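PDB 2DWC: 433aa long hypothetical phosphoribosylglycinamide formyl transferase from Pyrococcus horikoshii, which is a PurT-like, multidomain protein of the ATP-grasp superfamily that binds adenosine-5'-diphosphate. Local coordinates for residues His243-Pro248 and Ala343-Ile348; Thr299-Leu304 and Leu387-Ala392. All blocks are in the same frame, centred on the assembly; numbering follows the deposited sequence.

Both contacts are buried and belong to one region of the fold, their centres about 6 Å apart. Contact 1 lies within a mixed sheet, where strands 241-247 and 343-349 run antiparallel and are held mainly by backbone hydrogen bonds. Contact 2 lies on one face of that sheet: 299-304, a short helical turn, rests on strand 386-393, the next neighbour of 343-349, mainly through apolar side chains and with no hydrogen bond between its segments. In both, a segment from the ATP-grasp family region meets one from the PurT C-terminal region. The two are joined directly by a probable hydrogen bond between S245 OG and T299 O, 2.8 Å long, and by backbone pairing of H346 with A390.

Contact 1: residues His243-Pro248 and Ala343-Ile348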
loop_
_atom_site.group_PDB
_atom_site.type_symbol
_atom_site.label_atom_id
_atom_site.label_comp_id
_atom_site.label_asym_id
_atom_site.label_seq_id
_atom_site.Cartn_x
_atom_site.Cartn_y
_atom_site.Cartn_z
ATOM N N HIS B 243 -18.683 -8.313 -9.363
ATOM C CA HIS B 243 -18.000 -9.574 -9.159
ATOM C C HIS B 243 -16.564 -9.478 -9.649
ATOM O O HIS B 243 -15.679 -10.112 -9.092
ATOM C CB HIS B 243 -18.734 -10.683 -9.941
ATOM C CG HIS B 243 -18.909 -11.952 -9.160
ATOM N ND1 HIS B 243 -18.522 -13.188 -9.640
ATOM C CD2 HIS B 243 -19.380 -12.168 -7.905
ATOM C CE1 HIS B 243 -18.740 -14.108 -8.714
ATOM N NE2 HIS B 243 -19.260 -13.514 -7.651
ATOM N N ALA B 244 -16.347 -8.708 -10.714
ATOM C CA ALA B 244 -15.011 -8.555 -11.308
ATOM C C ALA B 244 -14.912 -7.206 -12.003
ATOM O O ALA B 244 -15.931 -6.699 -12.477
ATOM C CB ALA B 244 -14.760 -9.673 -12.362
ATOM N N SER B 245 -13.715 -6.625 -12.062
ATOM C CA SER B 245 -13.512 -5.358 -12.773
ATOM C C SER B 245 -12.134 -5.392 -13.385
ATOM O O SER B 245 -11.289 -6.231 -13.014
ATOM C CB SER B 245 -13.637 -4.145 -11.835
ATOM O OG SER B 245 -12.618 -4.217 -10.834
ATOM N N TRP B 246 -11.871 -4.501 -14.342
ATOM C CA TRP B 246 -10.572 -4.559 -14.968
ATOM C C TRP B 246 -10.292 -3.233 -15.611
ATOM O O TRP B 246 -11.214 -2.453 -15.867
ATOM C CB TRP B 246 -10.526 -5.689 -16.055
ATOM C CG TRP B 246 -11.658 -5.590 -17.097
ATOM C CD1 TRP B 246 -11.653 -4.892 -18.294
ATOM C CD2 TRP B 246 -12.955 -6.158 -16.964
ATOM N NE1 TRP B 246 -12.911 -5.001 -18.901
ATOM C CE2 TRP B 246 -13.713 -5.773 -18.095
ATOM C CE3 TRP B 246 -13.563 -6.970 -15.989
ATOM C CZ2 TRP B 246 -15.052 -6.172 -18.272
ATOM C CZ3 TRP B 246 -14.889 -7.371 -16.166
ATOM C CH2 TRP B 246 -15.621 -6.966 -17.308
ATOM N N GLN B 247 -9.014 -2.978 -15.880
ATOM C CA GLN B 247 -8.635 -1.713 -16.532
ATOM C C GLN B 247 -7.523 -2.054 -17.506
ATOM O O GLN B 247 -6.618 -2.786 -17.166
ATOM C CB GLN B 247 -8.102 -0.703 -15.504
ATOM C CG GLN B 247 -8.001 0.746 -16.039
ATOM C CD GLN B 247 -7.381 1.701 -15.019
ATOM O OE1 GLN B 247 -6.354 1.370 -14.402
ATOM N NE2 GLN B 247 -7.965 2.900 -14.867
ATOM N N PRO B 248 -7.573 -1.526 -18.742
ATOM C CA PRO B 248 -8.602 -0.635 -19.287
ATOM C C PRO B 248 -9.742 -1.420 -19.916
ATOM O O PRO B 248 -9.583 -2.585 -20.308
ATOM C CB PRO B 248 -7.833 0.178 -20.326
ATOM C CG PRO B 248 -6.893 -0.903 -20.966
ATOM C CD PRO B 248 -6.496 -1.795 -19.729
ATOM N N ALA B 343 -4.876 -4.566 -15.475
ATOM C CA ALA B 343 -5.087 -5.436 -14.300
ATOM C C ALA B 343 -6.548 -5.734 -14.121
ATOM O O ALA B 343 -7.397 -5.200 -14.822
ATOM C CB ALA B 343 -4.491 -4.755 -13.002
ATOM N N ALA B 344 -6.851 -6.618 -13.190
ATOM C CA ALA B 344 -8.231 -6.992 -12.942
ATOM C C ALA B 344 -8.380 -7.453 -11.514
ATOM O O ALA B 344 -7.390 -7.801 -10.859
ATOM C CB ALA B 344 -8.622 -8.175 -13.870
ATOM N N THR B 345 -9.625 -7.495 -11.055
ATOM C CA THR B 345 -9.945 -7.991 -9.714
ATOM C C THR B 345 -11.081 -8.990 -9.823
ATOM O O THR B 345 -11.809 -9.021 -10.820
ATOM C CB THR B 345 -10.465 -6.894 -8.760
ATOM O OG1 THR B 345 -11.779 -6.483 -9.184
ATOM C CG2 THR B 345 -9.525 -5.708 -8.718
ATOM N N HIS B 346 -11.204 -9.851 -8.820
ATOM C CA HIS B 346 -12.345 -10.735 -8.718
ATOM C C HIS B 346 -12.644 -10.813 -7.212
ATOM O O HIS B 346 -11.728 -10.990 -6.396
ATOM C CB HIS B 346 -12.054 -12.126 -9.287
ATOM C CG HIS B 346 -13.298 -12.939 -9.473
ATOM N ND1 HIS B 346 -14.013 -13.458 -8.410
ATOM C CD2 HIS B 346 -14.015 -13.231 -10.591
ATOM C CE1 HIS B 346 -15.118 -14.029 -8.862
ATOM N NE2 HIS B 346 -15.145 -13.902 -10.179
ATOM N N VAL B 347 -13.904 -10.629 -6.840
ATOM C CA VAL B 347 -14.258 -10.673 -5.420
ATOM C C VAL B 347 -14.126 -12.043 -4.789
ATOM O O VAL B 347 -14.114 -13.072 -5.474
ATOM C CB VAL B 347 -15.723 -10.169 -5.205
ATOM C CG1 VAL B 347 -15.869 -8.777 -5.823
ATOM C CG2 VAL B 347 -16.732 -11.152 -5.840
ATOM N N ILE B 348 -13.965 -12.029 -3.460
ATOM C CA ILE B 348 -13.910 -13.242 -2.641
ATOM C C ILE B 348 -15.084 -12.992 -1.700
ATOM O O ILE B 348 -15.021 -12.129 -0.804
ATOM C CB ILE B 348 -12.586 -13.342 -1.863
ATOM C CG1 ILE B 348 -11.406 -13.499 -2.868
ATOM C CG2 ILE B 348 -12.638 -14.546 -0.945
ATOM C CD1 ILE B 348 -10.023 -13.369 -2.200
#
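With its CG anti to the backbone N (chi1 -167°), H346 swings its imidazole alongside that of H243, whose own chi1 of -136° turns its ring to lie beside both H346 and V347. The two histidines sit at one end of an antiparallel strand pair in the mixed sheet. They form an offset edge-to-face pair, the edge of H346 toward the face of H243, with planes at 73°. H243 ND1 has its hydrogen-bond partner in Y236 OH. The CG2 methyl of V347 lies 3.5 Å from H243 CD2, a compact apolar group beside the ring.

Backbone bonds fix the register: V347 N to H243 O and T345 N to S245 O, both 2.9 Å, while Q247 and A343 bond in both directions. The small A244 and A344 lie on the face shared with W246 and H346, where A344 CB meets W246 CB at 3.8 Å beneath helix 397-409. On the other face S245 OG and T345 OG1 lie 2.9 Å apart; these short side chains fit under V302, their buried hydroxyls partnered by T299 and Y242. H243 O stands 3.7 Å above the H346 plane, over its centre, while H346 ND1 donates to a lone pair of V347 O at 3.0 Å.

Contact 2: residues Thr299-Leu304 and Leu387-Ala392; sequences TGMVTL and LGIALA
L391 and I389, two residues apart on strand 387-392, both turn their side chains toward 299-304, a 3-10 turn leading into helix 303-306. The turn, from the ATP-grasp family region, thus packs on a mixed-sheet strand from the PurT C-terminal region. M301 meets I389 with its side chain and L391 CD2 with its carbonyl O. A strand alternates its faces, so A390 and A392 between and beyond them point the other way, against helix 397-409, where alanine is small enough for a helix to lie close on the sheet.

L391 spreads its two methyls over the turn. L391 CD1 lies 3.9 Å from L304 CB, while L391 CD2 rests 3.9 Å from M301 O. That carbonyl is already engaged, since L304 N donates to it, and V302 O, also near CD2, is bonded to S306 OG; the methyl therefore lies against polar atoms that have partners of their own.

I389 works with both of its branches. CG1 sits between the backbone N and the carbonyl carbon (chi1 49°), which sends I389 CD1 out toward the turn, 4.0 Å from M301 SD and 4.2 Å from L304 CD1. I389 CG2, the other branch, receives M301 CE at 4.0 Å. A beta-branched residue suits a strand and here offers two separate surfaces to one partner.

M301 is long and flexible enough to follow them: its chain is extended at chi2 and bends at chi3 (-84°), so sulfur and terminal methyl meet different branches of I389. Y242 touches both side chains, and F376 also lies against M301. G300 O helps hold the turn, accepting from T303 N and from T303 OG1, the latter at 2.7 Å.

Between the two segments the packing is dispersive and non-directional, depending on shape and the exclusion of water; T299 O, bonded to S245, gives the turn a polar tie to the sheet.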
loop_
_atom_site.group_PDB
_atom_site.type_symbol
_atom_site.label_atom_id
_atom_site.label_comp_id
_atom_site.label_asym_id
_atom_site.label_seq_id
_atom_site.Cartn_x
_atom_site.Cartn_y
_atom_site.Cartn_z
ATOM N N THR B 299 -15.540 -1.111 -7.977
ATOM C CA THR B 299 -14.948 -1.575 -9.238
ATOM C C THR B 299 -13.564 -0.975 -9.405
ATOM O O THR B 299 -12.694 -1.571 -10.044
ATOM C CB THR B 299 -15.830 -1.165 -10.422
ATOM O OG1 THR B 299 -15.920 0.263 -10.459
ATOM C CG2 THR B 299 -17.256 -1.784 -10.251
ATOM N N GLY B 300 -13.369 0.183 -8.785
ATOM C CA GLY B 300 -12.087 0.872 -8.840
ATOM C C GLY B 300 -10.975 0.208 -8.051
ATOM O O GLY B 300 -9.848 0.669 -8.114
ATOM N N MET B 301 -11.261 -0.872 -7.319
ATOM C CA MET B 301 -10.172 -1.546 -6.594
ATOM C C MET B 301 -9.127 -2.069 -7.559
ATOM O O MET B 301 -7.995 -2.283 -7.182
ATOM C CB MET B 301 -10.693 -2.676 -5.683
ATOM C CG MET B 301 -11.246 -2.117 -4.340
ATOM S SD MET B 301 -11.665 -3.481 -3.202
ATOM C CE MET B 301 -13.311 -3.918 -3.740
ATOM N N VAL B 302 -9.495 -2.256 -8.822
ATOM C CA VAL B 302 -8.471 -2.690 -9.791
ATOM C C VAL B 302 -7.266 -1.722 -9.824
ATOM O O VAL B 302 -6.117 -2.139 -10.060
ATOM C CB VAL B 302 -9.088 -2.824 -11.197
ATOM C CG1 VAL B 302 -9.580 -1.474 -11.717
ATOM C CG2 VAL B 302 -8.021 -3.411 -12.162
ATOM N N THR B 303 -7.502 -0.436 -9.525
ATOM C CA THR B 303 -6.414 0.539 -9.551
ATOM C C THR B 303 -5.340 0.330 -8.471
ATOM O O THR B 303 -4.271 0.939 -8.522
ATOM C CB THR B 303 -6.925 1.990 -9.516
ATOM O OG1 THR B 303 -7.602 2.233 -8.277
ATOM C CG2 THR B 303 -7.880 2.238 -10.717
ATOM N N LEU B 304 -5.616 -0.578 -7.524
ATOM C CA LEU B 304 -4.609 -0.960 -6.529
ATOM C C LEU B 304 -3.474 -1.648 -7.308
ATOM O O LEU B 304 -2.335 -1.710 -6.846
ATOM C CB LEU B 304 -5.221 -1.980 -5.567
ATOM C CG LEU B 304 -6.256 -1.329 -4.649
ATOM C CD1 LEU B 304 -6.929 -2.434 -3.786
ATOM C CD2 LEU B 304 -5.556 -0.296 -3.725
ATOM N N LEU B 387 -15.431 -10.440 1.467
ATOM C CA LEU B 387 -14.364 -10.565 2.470
ATOM C C LEU B 387 -12.983 -10.252 1.935
ATOM O O LEU B 387 -12.024 -10.083 2.723
ATOM C CB LEU B 387 -14.375 -11.984 3.065
ATOM C CG LEU B 387 -15.679 -12.313 3.795
ATOM C CD1 LEU B 387 -15.494 -13.676 4.531
ATOM C CD2 LEU B 387 -16.021 -11.177 4.799
ATOM N N GLY B 388 -12.842 -10.170 0.605
ATOM C CA GLY B 388 -11.522 -9.845 0.066
ATOM C C GLY B 388 -11.571 -9.773 -1.441
ATOM O O GLY B 388 -12.665 -9.818 -2.020
ATOM N N ILE B 389 -10.414 -9.632 -2.077
ATOM C CA ILE B 389 -10.368 -9.632 -3.545
ATOM C C ILE B 389 -9.085 -10.286 -4.027
ATOM O O ILE B 389 -8.065 -10.259 -3.340
ATOM C CB ILE B 389 -10.331 -8.205 -4.206
ATOM C CG1 ILE B 389 -9.247 -7.335 -3.524
ATOM C CG2 ILE B 389 -11.716 -7.588 -4.223
ATOM C CD1 ILE B 389 -8.850 -6.133 -4.371
ATOM N N ALA B 390 -9.148 -10.886 -5.213
ATOM C CA ALA B 390 -7.939 -11.360 -5.860
ATOM C C ALA B 390 -7.603 -10.218 -6.854
ATOM O O ALA B 390 -8.510 -9.628 -7.464
ATOM C CB ALA B 390 -8.215 -12.681 -6.656
ATOM N N LEU B 391 -6.311 -9.901 -6.997
ATOM C CA LEU B 391 -5.835 -8.843 -7.917
ATOM C C LEU B 391 -4.840 -9.524 -8.850
ATOM O O LEU B 391 -4.032 -10.315 -8.390
ATOM C CB LEU B 391 -5.023 -7.792 -7.162
ATOM C CG LEU B 391 -5.650 -6.536 -6.584
ATOM C CD1 LEU B 391 -4.577 -5.777 -5.783
ATOM C CD2 LEU B 391 -6.167 -5.665 -7.722
ATOM N N ALA B 392 -4.864 -9.204 -10.136
ATOM C CA ALA B 392 -3.907 -9.814 -11.043
ATOM C C ALA B 392 -3.565 -8.787 -12.121
ATOM O O ALA B 392 -4.418 -7.977 -12.491
ATOM C CB ALA B 392 -4.506 -11.069 -11.699
#